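Long-range contacts in NEQ011 (Nanoarchaeum equitans Kin4-M, PDB 6GQ8), which probably reduces superoxide at a mononuclear iron centre, as other superoxide reductases of the desulfoferrodoxin family do: residues N7-P12 against K31-P36; H41-V46 against S95-H100; K24-V29 against K78-A83; I2-N7 against L102-K107. All coordinates share one frame; numbering follows the deposited sequence.

Contacts 1 and 2 build the iron site: H10 and H35 come from the first, H41, C97 and H100 from the second, with H35 NE2 3.0 Å from H41 NE2 and the centres of the two contacts about 11 Å apart. Contact 4 backs this site through the side chain of W103, whose nearest atom is about 6 Å from the iron, and shares N7 with contact 1; S95 N and W103 O, 2.9 Å apart, probably form a hydrogen bond that joins it to contact 2. Contact 3 belongs to the other sheet, its centre about 17 Å from that of contact 2. V29 and I27 bridge the two sheets, V29 CG1 lying 3.7 Å from I43 CD1.

Contact 1 of 4, residues N7-P12 against K31-P36; sequences NPKHSP and KEVKHP. With FE (Fe (III) ion), chain E.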
# COMPACT_ATOMS: atom_id res chain seq x y z
N ASN A 7 -16.35 -16.57 8.91
CA ASN A 7 -15.65 -17.70 8.32
C ASN A 7 -14.33 -17.91 9.06
O ASN A 7 -13.48 -17.01 9.08
CB ASN A 7 -15.40 -17.47 6.83
CG ASN A 7 -14.75 -18.66 6.15
OD1 ASN A 7 -13.53 -18.82 6.19
ND2 ASN A 7 -15.57 -19.51 5.53
N PRO A 8 -14.13 -19.08 9.67
CA PRO A 8 -12.92 -19.27 10.50
C PRO A 8 -11.62 -19.09 9.74
O PRO A 8 -10.61 -18.69 10.35
CB PRO A 8 -13.08 -20.72 11.00
CG PRO A 8 -14.54 -20.99 10.92
CD PRO A 8 -15.03 -20.24 9.72
N LYS A 9 -11.59 -19.36 8.44
CA LYS A 9 -10.36 -19.27 7.67
C LYS A 9 -10.11 -17.89 7.09
O LYS A 9 -8.95 -17.53 6.85
CB LYS A 9 -10.35 -20.30 6.54
CG LYS A 9 -9.95 -21.70 6.97
CD LYS A 9 -9.84 -22.63 5.76
CE LYS A 9 -9.27 -23.98 6.15
NZ LYS A 9 -9.10 -24.87 4.97
N HIS A 10 -11.16 -17.10 6.86
CA HIS A 10 -11.03 -15.85 6.12
C HIS A 10 -11.42 -14.60 6.90
O HIS A 10 -10.97 -13.51 6.53
CB HIS A 10 -11.89 -15.90 4.84
CG HIS A 10 -11.46 -16.95 3.86
ND1 HIS A 10 -12.08 -18.17 3.76
CD2 HIS A 10 -10.49 -16.94 2.91
CE1 HIS A 10 -11.50 -18.88 2.81
NE2 HIS A 10 -10.54 -18.16 2.27
N SER A 11 -12.23 -14.72 7.94
CA SER A 11 -12.70 -13.53 8.65
C SER A 11 -11.57 -12.89 9.44
O SER A 11 -10.88 -13.57 10.20
CB SER A 11 -13.86 -13.88 9.58
OG SER A 11 -15.02 -14.22 8.85
N PRO A 12 -11.34 -11.58 9.29
CA PRO A 12 -10.31 -10.90 10.09
C PRO A 12 -10.82 -10.62 11.50
O PRO A 12 -11.67 -9.76 11.71
CB PRO A 12 -10.07 -9.60 9.30
CG PRO A 12 -11.36 -9.34 8.60
CD PRO A 12 -11.95 -10.69 8.28
N LYS A 31 -7.38 -17.28 12.73
CA LYS A 31 -6.87 -17.44 14.09
C LYS A 31 -7.03 -18.88 14.58
O LYS A 31 -6.07 -19.50 15.04
CB LYS A 31 -7.57 -16.46 15.03
CG LYS A 31 -6.92 -16.32 16.38
CD LYS A 31 -7.72 -15.40 17.28
CE LYS A 31 -7.05 -15.24 18.63
NZ LYS A 31 -7.79 -14.29 19.50
N GLU A 32 -8.25 -19.42 14.49
CA GLU A 32 -8.51 -20.77 15.00
C GLU A 32 -8.24 -21.86 13.97
O GLU A 32 -7.87 -22.97 14.35
CB GLU A 32 -9.95 -20.89 15.50
CG GLU A 32 -11.04 -20.78 14.44
CD GLU A 32 -12.41 -21.16 14.98
OE1 GLU A 32 -12.61 -21.04 16.20
OE2 GLU A 32 -13.31 -21.48 14.17
N VAL A 33 -8.42 -21.56 12.68
CA VAL A 33 -8.08 -22.49 11.61
C VAL A 33 -7.16 -21.72 10.67
O VAL A 33 -7.60 -20.77 10.00
CB VAL A 33 -9.32 -23.02 10.87
CG1 VAL A 33 -8.90 -23.99 9.79
CG2 VAL A 33 -10.27 -23.68 11.85
N LYS A 34 -5.89 -22.12 10.62
CA LYS A 34 -4.90 -21.39 9.84
C LYS A 34 -5.25 -21.43 8.36
O LYS A 34 -5.56 -22.49 7.81
CB LYS A 34 -3.51 -21.97 10.09
CG LYS A 34 -2.70 -21.21 11.14
CD LYS A 34 -1.35 -21.86 11.39
CE LYS A 34 -0.48 -21.85 10.14
NZ LYS A 34 -0.10 -20.46 9.76
N HIS A 35 -5.21 -20.27 7.72
CA HIS A 35 -5.43 -20.19 6.29
C HIS A 35 -4.13 -20.54 5.56
O HIS A 35 -3.04 -20.20 6.03
CB HIS A 35 -5.89 -18.78 5.90
CG HIS A 35 -6.30 -18.64 4.46
ND1 HIS A 35 -5.40 -18.34 3.46
CD2 HIS A 35 -7.51 -18.72 3.87
CE1 HIS A 35 -6.04 -18.26 2.30
NE2 HIS A 35 -7.32 -18.49 2.53
N PRO A 36 -4.21 -21.23 4.42
CA PRO A 36 -3.00 -21.52 3.64
C PRO A 36 -2.25 -20.24 3.30
O PRO A 36 -2.84 -19.18 3.11
CB PRO A 36 -3.54 -22.21 2.39
CG PRO A 36 -4.82 -22.83 2.82
CD PRO A 36 -5.41 -21.89 3.85
FE FE E . -8.83 -18.50 0.86
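The imidazoles of H10 and H35 converge on one iron(III) ion, with H10 NE2 near the plane of the H35 ring at its edge. Their planes stand 69° apart, and H10 NE2 and H35 NE2 are 3.2 Å from each other because both bind the metal, H10 NE2 at 2.2 Å. P36 CD lies over one face of the H35 ring. At the rim of H10, in its plane, is N7 CG; N7 OD1 accepts a bond from H10 ND1 at 2.9 Å, the donor standing 61° out of the carbonyl plane. H35 ND1 in turn gives its proton to P36 O at 2.7 Å, in the carbonyl plane and on a lone pair. Each ring is thus gripped at both nitrogens, which fixes its rotation. H35 CG lies anti to the backbone N (chi1 -173°), which carries NE2 to the iron; K9 O is 3.4 Å from H35 CB. Away from the iron, the extended K9 chain crosses V33, with K9 CE 3.7 Å from V33 CG1, and P8 CB faces V33 CG2 at 4.2 Å. The two loops precede strands 12-19 and 43-52; W103 of strand 101-108 stacks on H10, while P12 packs against I27 and V29 of strand 22-29.

Contact 2 of 4, residues H41-V46 against S95-H100; sequences HHIQWV and SYCTLH. With FE (Fe (III) ion), chain E.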
# COMPACT_ATOMS: atom_id res chain seq x y z
N HIS A 41 -2.31 -18.79 -3.22
CA HIS A 41 -3.44 -18.76 -2.29
C HIS A 41 -2.93 -18.26 -0.95
O HIS A 41 -2.26 -19.00 -0.23
CB HIS A 41 -4.08 -20.14 -2.16
CG HIS A 41 -5.34 -20.14 -1.35
ND1 HIS A 41 -5.90 -21.29 -0.84
CD2 HIS A 41 -6.17 -19.13 -0.99
CE1 HIS A 41 -7.01 -20.98 -0.18
NE2 HIS A 41 -7.19 -19.68 -0.26
N HIS A 42 -3.26 -17.01 -0.60
CA HIS A 42 -2.79 -16.43 0.65
C HIS A 42 -3.62 -15.21 1.00
O HIS A 42 -4.31 -14.64 0.16
CB HIS A 42 -1.30 -16.05 0.57
CG HIS A 42 -0.98 -15.12 -0.56
ND1 HIS A 42 -0.37 -15.53 -1.72
CD2 HIS A 42 -1.18 -13.78 -0.69
CE1 HIS A 42 -0.20 -14.49 -2.52
NE2 HIS A 42 -0.69 -13.42 -1.92
N ILE A 43 -3.55 -14.83 2.27
CA ILE A 43 -4.14 -13.58 2.73
C ILE A 43 -3.14 -12.47 2.44
O ILE A 43 -2.02 -12.48 2.97
CB ILE A 43 -4.48 -13.64 4.23
CG1 ILE A 43 -5.36 -14.86 4.55
CG2 ILE A 43 -5.17 -12.35 4.66
CD1 ILE A 43 -6.70 -14.86 3.86
N GLN A 44 -3.53 -11.53 1.59
CA GLN A 44 -2.59 -10.55 1.07
C GLN A 44 -2.51 -9.29 1.93
O GLN A 44 -1.42 -8.76 2.16
CB GLN A 44 -2.95 -10.18 -0.36
CG GLN A 44 -1.83 -9.52 -1.14
CD GLN A 44 -2.16 -9.38 -2.62
OE1 GLN A 44 -2.87 -8.46 -3.02
NE2 GLN A 44 -1.65 -10.30 -3.44
N TRP A 45 -3.65 -8.79 2.42
CA TRP A 45 -3.64 -7.54 3.15
C TRP A 45 -4.89 -7.42 4.02
O TRP A 45 -5.86 -8.17 3.86
CB TRP A 45 -3.54 -6.34 2.20
CG TRP A 45 -4.58 -6.31 1.11
CD1 TRP A 45 -4.42 -6.73 -0.19
CD2 TRP A 45 -5.92 -5.81 1.21
NE1 TRP A 45 -5.58 -6.53 -0.89
CE2 TRP A 45 -6.51 -5.96 -0.06
CE3 TRP A 45 -6.67 -5.24 2.25
CZ2 TRP A 45 -7.83 -5.58 -0.31
CZ3 TRP A 45 -7.97 -4.86 1.99
CH2 TRP A 45 -8.54 -5.03 0.72
N VAL A 46 -4.84 -6.47 4.94
CA VAL A 46 -5.99 -6.11 5.77
C VAL A 46 -6.05 -4.59 5.88
O VAL A 46 -5.03 -3.94 6.13
CB VAL A 46 -5.91 -6.76 7.17
CG1 VAL A 46 -4.55 -6.53 7.80
CG2 VAL A 46 -7.02 -6.21 8.07
N SER A 95 -10.23 -7.84 4.88
CA SER A 95 -9.10 -8.66 4.48
C SER A 95 -9.36 -9.25 3.11
O SER A 95 -10.51 -9.43 2.70
CB SER A 95 -8.84 -9.78 5.49
OG SER A 95 -9.96 -10.64 5.58
N TYR A 96 -8.28 -9.56 2.39
CA TYR A 96 -8.36 -10.04 1.02
C TYR A 96 -7.61 -11.35 0.88
O TYR A 96 -6.44 -11.45 1.27
CB TYR A 96 -7.80 -9.02 0.03
CG TYR A 96 -7.70 -9.53 -1.39
CD1 TYR A 96 -8.85 -9.72 -2.15
CD2 TYR A 96 -6.48 -9.80 -1.97
CE1 TYR A 96 -8.77 -10.18 -3.46
CE2 TYR A 96 -6.39 -10.27 -3.28
CZ TYR A 96 -7.54 -10.45 -4.01
OH TYR A 96 -7.46 -10.91 -5.31
N CYS A 97 -8.29 -12.36 0.34
CA CYS A 97 -7.68 -13.63 -0.03
C CYS A 97 -7.59 -13.70 -1.55
O CYS A 97 -8.53 -13.31 -2.25
CB CYS A 97 -8.48 -14.81 0.51
SG CYS A 97 -7.98 -16.41 -0.15
N THR A 98 -6.45 -14.18 -2.06
CA THR A 98 -6.21 -14.17 -3.49
C THR A 98 -7.14 -15.09 -4.27
O THR A 98 -7.19 -15.00 -5.50
CB THR A 98 -4.76 -14.54 -3.79
OG1 THR A 98 -4.46 -15.81 -3.21
CG2 THR A 98 -3.82 -13.49 -3.22
N LEU A 99 -7.88 -15.98 -3.59
CA LEU A 99 -8.83 -16.85 -4.26
C LEU A 99 -10.27 -16.64 -3.84
O LEU A 99 -11.17 -16.87 -4.65
CB LEU A 99 -8.46 -18.33 -4.01
CG LEU A 99 -7.19 -18.87 -4.67
CD1 LEU A 99 -7.07 -20.37 -4.45
CD2 LEU A 99 -7.17 -18.54 -6.15
N HIS A 100 -10.52 -16.21 -2.60
CA HIS A 100 -11.88 -16.17 -2.06
C HIS A 100 -12.35 -14.76 -1.73
O HIS A 100 -13.27 -14.59 -0.92
CB HIS A 100 -11.97 -17.09 -0.84
CG HIS A 100 -11.56 -18.50 -1.13
ND1 HIS A 100 -10.36 -19.02 -0.69
CD2 HIS A 100 -12.16 -19.47 -1.84
CE1 HIS A 100 -10.25 -20.27 -1.10
NE2 HIS A 100 -11.33 -20.57 -1.81
FE FE E . -8.83 -18.50 0.86
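H41, C97 and H100 bring three different ligand atoms to one iron: H41 NE2, the sulfur C97 SG at 2.5 Å, and H100 ND1, where the other histidines use NE2. The sulfur sits at the edge of the H41 ring, and L99 N donates to C97 SG with an N-H...S angle of 168°. L99 CD1 lies over a face of H41, 3.8 Å from the ring centroid. T98 OG1 accepts from H42 N at 3.1 Å while T98 N donates to H42 O, and T98 CG2 rests on the H42 ring. This is the four-histidine, one-cysteine centre of superoxide reductases: C97 ends strand 89-97, H41 and H100 lie close to strand ends, H10 and H35 come from two loops, and the strands belong to an immunoglobulin-like sandwich. Q44 and W45 face Y96 alone, a beta bulge between the pairs I43-C97 and V46-S95 that leaves W45 N without a partner. W45 CG lies between the backbone N and the carbonyl carbon (chi1 54°), turning the indole over Y96 CB, 3.3 Å from W45 CE2. Replacing W45 by an alanine is likely to leave Y96 CB uncovered and H59 of the second subunit without its bond to the indole nitrogen.

Contact 3 of 4, residues K24-V29 against K78-A83; sequences KITIEV and KAIVYA
I25 and V81 exchange two backbone hydrogen bonds, as do I27 and A79; I27 N reaches A79 O at 2.8 Å with an N-H...O angle of 172°. I25 O, I27 O and A79 O each also take a weaker CA-H contact, from I80, K78 and T26. The backbones of K24, T26 and E28 bond outward to E17, E15 and I13, so this part of strand 22-29 is bonded to a neighbour on each side. Strand 74-84 pairs its far edge, at I80 and A83, with an antiparallel strand of the fourth subunit. I25, I27, A79 and V81 point into the sandwich, toward L48, V46 and I63. On the other face, E28 and K78 both hold CG anti to the backbone N (chi1 -174° and 174°), and their extended chains meet with E28 CD 3.8 Å from K78 CD. E28 OE1 remains 4.2 Å from K78 NZ, beyond a salt bridge, and K78 has a cation-pi partner in Y82 of the fourth subunit. A leucine in place of E28 would probably deprive K78 of this nearby opposite charge. This chemistry implies a contact held by straight backbone bonds and apolar packing, with the E28-K78 attraction probably a minor term.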
# COMPACT_ATOMS: atom_id res chain seq x y z
N LYS A 24 -4.78 -0.66 21.39
CA LYS A 24 -3.91 -1.68 20.81
C LYS A 24 -4.81 -2.67 20.09
O LYS A 24 -5.57 -3.41 20.72
CB LYS A 24 -3.08 -2.36 21.89
CG LYS A 24 -2.23 -3.51 21.39
CD LYS A 24 -1.58 -4.27 22.54
CE LYS A 24 -0.74 -5.43 22.04
NZ LYS A 24 -0.18 -6.23 23.17
N ILE A 25 -4.73 -2.68 18.76
CA ILE A 25 -5.70 -3.37 17.92
C ILE A 25 -4.96 -4.49 17.20
O ILE A 25 -4.10 -4.24 16.34
CB ILE A 25 -6.36 -2.41 16.92
CG1 ILE A 25 -7.04 -1.26 17.68
CG2 ILE A 25 -7.38 -3.15 16.07
CD1 ILE A 25 -7.37 -0.06 16.80
N THR A 26 -5.30 -5.73 17.54
CA THR A 26 -4.73 -6.91 16.89
C THR A 26 -5.73 -7.41 15.86
O THR A 26 -6.92 -7.53 16.15
CB THR A 26 -4.42 -8.00 17.91
OG1 THR A 26 -3.54 -7.50 18.93
CG2 THR A 26 -3.76 -9.20 17.23
N ILE A 27 -5.24 -7.70 14.66
CA ILE A 27 -6.05 -8.26 13.59
C ILE A 27 -5.36 -9.53 13.11
O ILE A 27 -4.17 -9.51 12.78
CB ILE A 27 -6.22 -7.27 12.41
CG1 ILE A 27 -6.67 -5.90 12.92
CG2 ILE A 27 -7.23 -7.81 11.41
CD1 ILE A 27 -6.26 -4.76 12.02
N GLU A 28 -6.10 -10.64 13.10
CA GLU A 28 -5.57 -11.92 12.66
C GLU A 28 -6.60 -12.63 11.80
O GLU A 28 -7.76 -12.73 12.18
CB GLU A 28 -5.18 -12.80 13.86
CG GLU A 28 -4.48 -14.10 13.47
CD GLU A 28 -3.96 -14.87 14.68
OE1 GLU A 28 -4.28 -14.49 15.82
OE2 GLU A 28 -3.22 -15.86 14.47
N VAL A 29 -6.16 -13.10 10.63
CA VAL A 29 -7.00 -13.90 9.74
C VAL A 29 -6.62 -15.36 9.91
O VAL A 29 -5.43 -15.71 9.87
CB VAL A 29 -6.84 -13.45 8.28
CG1 VAL A 29 -7.73 -14.30 7.37
CG2 VAL A 29 -7.18 -11.97 8.13
N LYS A 78 -1.30 -11.62 10.47
CA LYS A 78 -1.56 -11.12 11.81
C LYS A 78 -0.77 -9.84 12.02
O LYS A 78 0.41 -9.78 11.68
CB LYS A 78 -1.17 -12.16 12.88
CG LYS A 78 -1.29 -11.65 14.31
CD LYS A 78 -0.88 -12.71 15.32
CE LYS A 78 -1.04 -12.19 16.74
NZ LYS A 78 -0.78 -13.23 17.77
N ALA A 79 -1.42 -8.82 12.57
CA ALA A 79 -0.76 -7.54 12.78
C ALA A 79 -1.35 -6.84 13.98
O ALA A 79 -2.53 -7.01 14.30
CB ALA A 79 -0.87 -6.64 11.54
N ILE A 80 -0.52 -6.06 14.66
CA ILE A 80 -0.94 -5.21 15.76
C ILE A 80 -0.60 -3.78 15.40
O ILE A 80 0.54 -3.48 15.02
CB ILE A 80 -0.26 -5.62 17.09
CG1 ILE A 80 -0.47 -7.11 17.37
CG2 ILE A 80 -0.81 -4.78 18.24
CD1 ILE A 80 0.04 -7.55 18.73
N VAL A 81 -1.60 -2.90 15.47
CA VAL A 81 -1.41 -1.48 15.23
C VAL A 81 -1.94 -0.72 16.44
O VAL A 81 -2.59 -1.29 17.32
CB VAL A 81 -2.10 -0.98 13.93
CG1 VAL A 81 -1.51 -1.67 12.71
CG2 VAL A 81 -3.61 -1.19 14.01
N TYR A 82 -1.66 0.58 16.47
CA TYR A 82 -1.95 1.43 17.62
C TYR A 82 -2.55 2.73 17.11
O TYR A 82 -2.02 3.33 16.17
CB TYR A 82 -0.68 1.73 18.43
CG TYR A 82 0.01 0.51 18.99
CD1 TYR A 82 -0.15 0.15 20.32
CD2 TYR A 82 0.84 -0.27 18.19
CE1 TYR A 82 0.49 -0.97 20.84
CE2 TYR A 82 1.47 -1.39 18.70
CZ TYR A 82 1.30 -1.73 20.02
OH TYR A 82 1.93 -2.84 20.53
N ALA A 83 -3.66 3.16 17.72
CA ALA A 83 -4.35 4.35 17.25
C ALA A 83 -4.98 5.09 18.42
O ALA A 83 -5.39 4.49 19.41
CB ALA A 83 -5.44 4.00 16.23

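Contact 4 of 4, residues I2-N7 against L102-K107; sequences IKTEYN and LWKTEK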
# COMPACT_ATOMS: atom_id res chain seq x y z
N ILE A 2 -18.22 -7.65 -0.76
CA ILE A 2 -17.60 -7.93 0.53
C ILE A 2 -18.46 -8.93 1.28
O ILE A 2 -19.68 -8.76 1.37
CB ILE A 2 -17.43 -6.64 1.35
CG1 ILE A 2 -17.00 -5.47 0.47
CG2 ILE A 2 -16.43 -6.86 2.47
CD1 ILE A 2 -15.54 -5.49 0.09
N LYS A 3 -17.84 -9.99 1.80
CA LYS A 3 -18.57 -10.99 2.56
C LYS A 3 -18.53 -10.65 4.05
O LYS A 3 -17.46 -10.49 4.63
CB LYS A 3 -17.99 -12.39 2.34
CG LYS A 3 -18.12 -12.91 0.92
CD LYS A 3 -17.43 -14.25 0.78
CE LYS A 3 -17.31 -14.68 -0.67
NZ LYS A 3 -16.56 -15.96 -0.78
N THR A 4 -19.72 -10.57 4.65
CA THR A 4 -19.86 -10.25 6.06
C THR A 4 -20.08 -11.48 6.93
O THR A 4 -19.94 -11.39 8.15
CB THR A 4 -21.02 -9.27 6.28
OG1 THR A 4 -22.24 -9.87 5.80
CG2 THR A 4 -20.78 -7.98 5.52
N GLU A 5 -20.42 -12.61 6.32
CA GLU A 5 -20.63 -13.84 7.06
C GLU A 5 -19.33 -14.29 7.72
O GLU A 5 -18.25 -14.15 7.14
CB GLU A 5 -21.14 -14.93 6.12
CG GLU A 5 -22.33 -14.50 5.26
CD GLU A 5 -22.94 -15.63 4.48
OE1 GLU A 5 -22.20 -16.57 4.10
OE2 GLU A 5 -24.17 -15.60 4.23
N TYR A 6 -19.44 -14.81 8.93
CA TYR A 6 -18.26 -15.27 9.64
C TYR A 6 -17.68 -16.51 8.97
O TYR A 6 -18.41 -17.39 8.52
CB TYR A 6 -18.58 -15.58 11.11
CG TYR A 6 -17.43 -16.22 11.84
CD1 TYR A 6 -16.35 -15.47 12.27
CD2 TYR A 6 -17.42 -17.59 12.09
CE1 TYR A 6 -15.28 -16.06 12.93
CE2 TYR A 6 -16.36 -18.18 12.76
CZ TYR A 6 -15.30 -17.41 13.17
OH TYR A 6 -14.24 -18.00 13.84
N ASN A 7 -16.35 -16.57 8.91
CA ASN A 7 -15.65 -17.70 8.32
C ASN A 7 -14.33 -17.91 9.06
O ASN A 7 -13.48 -17.01 9.08
CB ASN A 7 -15.40 -17.47 6.83
CG ASN A 7 -14.75 -18.66 6.15
OD1 ASN A 7 -13.53 -18.82 6.19
ND2 ASN A 7 -15.57 -19.51 5.53
N LEU A 102 -13.01 -10.79 -0.66
CA LEU A 102 -12.90 -9.87 0.46
C LEU A 102 -13.84 -10.28 1.58
O LEU A 102 -14.95 -10.76 1.35
CB LEU A 102 -13.20 -8.44 0.01
CG LEU A 102 -12.25 -7.87 -1.04
CD1 LEU A 102 -12.95 -6.85 -1.92
CD2 LEU A 102 -11.05 -7.25 -0.36
N TRP A 103 -13.38 -10.04 2.82
CA TRP A 103 -14.12 -10.41 4.02
C TRP A 103 -14.07 -9.26 5.01
O TRP A 103 -13.03 -8.61 5.16
CB TRP A 103 -13.55 -11.68 4.65
CG TRP A 103 -13.56 -12.87 3.73
CD1 TRP A 103 -12.67 -13.15 2.73
CD2 TRP A 103 -14.51 -13.94 3.73
NE1 TRP A 103 -13.02 -14.32 2.11
CE2 TRP A 103 -14.15 -14.83 2.70
CE3 TRP A 103 -15.64 -14.23 4.50
CZ2 TRP A 103 -14.86 -15.99 2.43
CZ3 TRP A 103 -16.35 -15.38 4.23
CH2 TRP A 103 -15.96 -16.25 3.20
N LYS A 104 -15.18 -9.03 5.70
CA LYS A 104 -15.34 -7.89 6.60
C LYS A 104 -15.71 -8.37 8.00
O LYS A 104 -16.46 -9.34 8.16
CB LYS A 104 -16.41 -6.92 6.10
CG LYS A 104 -16.54 -5.65 6.93
CD LYS A 104 -17.61 -4.72 6.39
CE LYS A 104 -18.99 -5.14 6.86
NZ LYS A 104 -20.02 -4.09 6.65
N THR A 105 -15.19 -7.67 9.01
CA THR A 105 -15.56 -7.87 10.40
C THR A 105 -15.69 -6.51 11.07
O THR A 105 -14.87 -5.62 10.85
CB THR A 105 -14.53 -8.73 11.15
OG1 THR A 105 -14.51 -10.05 10.60
CG2 THR A 105 -14.86 -8.81 12.64
N GLU A 106 -16.73 -6.36 11.89
CA GLU A 106 -16.95 -5.14 12.66
C GLU A 106 -16.90 -5.46 14.14
O GLU A 106 -17.34 -6.53 14.57
CB GLU A 106 -18.31 -4.50 12.31
CG GLU A 106 -18.42 -4.05 10.86
CD GLU A 106 -19.81 -3.54 10.51
OE1 GLU A 106 -20.68 -3.50 11.41
OE2 GLU A 106 -20.03 -3.18 9.33
N LYS A 107 -16.34 -4.53 14.92
CA LYS A 107 -16.29 -4.68 16.37
C LYS A 107 -16.54 -3.33 17.02
O LYS A 107 -15.86 -2.35 16.69
CB LYS A 107 -14.94 -5.25 16.82
CG LYS A 107 -14.90 -5.70 18.27
CD LYS A 107 -13.55 -6.31 18.60
CE LYS A 107 -13.58 -7.01 19.94
NZ LYS A 107 -14.61 -8.09 19.97
O HOH W 1 -16.06 -11.96 7.48
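Backbone bonds join K3 to both neighbours of W103: K3 N donates to L102 O at 3.0 Å, and K104 N donates to K3 O at 2.9 Å. This is the pattern of a short parallel pairing, K3 opposite W103. A water extends it, bridging K104 O at 2.7 Å and E5 O at 3.1 Å, and it lies with E5 O at the edge of the W103 ring, near its plane.

The main aromatic contact is a CH-pi interaction. K3 CD sits 3.6 Å from the centroid of the W103 six-membered ring, 17° off the normal, and the extended K3 chain carries its ammonium on to a salt bridge with E56 of the second subunit. N7 CB comes obliquely to W103 CZ3 at 3.5 Å. On the face of the sheet that carries I2 and L102, I2 CD1 meets L102 CD1 at 3.5 Å, and I2 CG2 meets K104 CB.

Charge is handled along the strand, where K104 NZ bridges E106 OE2 at 2.8 Å; the K104 chain, bent at chi3 (82°), also runs beside T4 CG2.

The short strand 2-3 is an outermost strand of this chain's mixed sheet, parallel to strand 101-108, in the immunoglobulin-like sandwich. W103, with K3 on one face and the stacked iron ligand H10 on the other, forms a second-shell wall of the superoxide reductase centre.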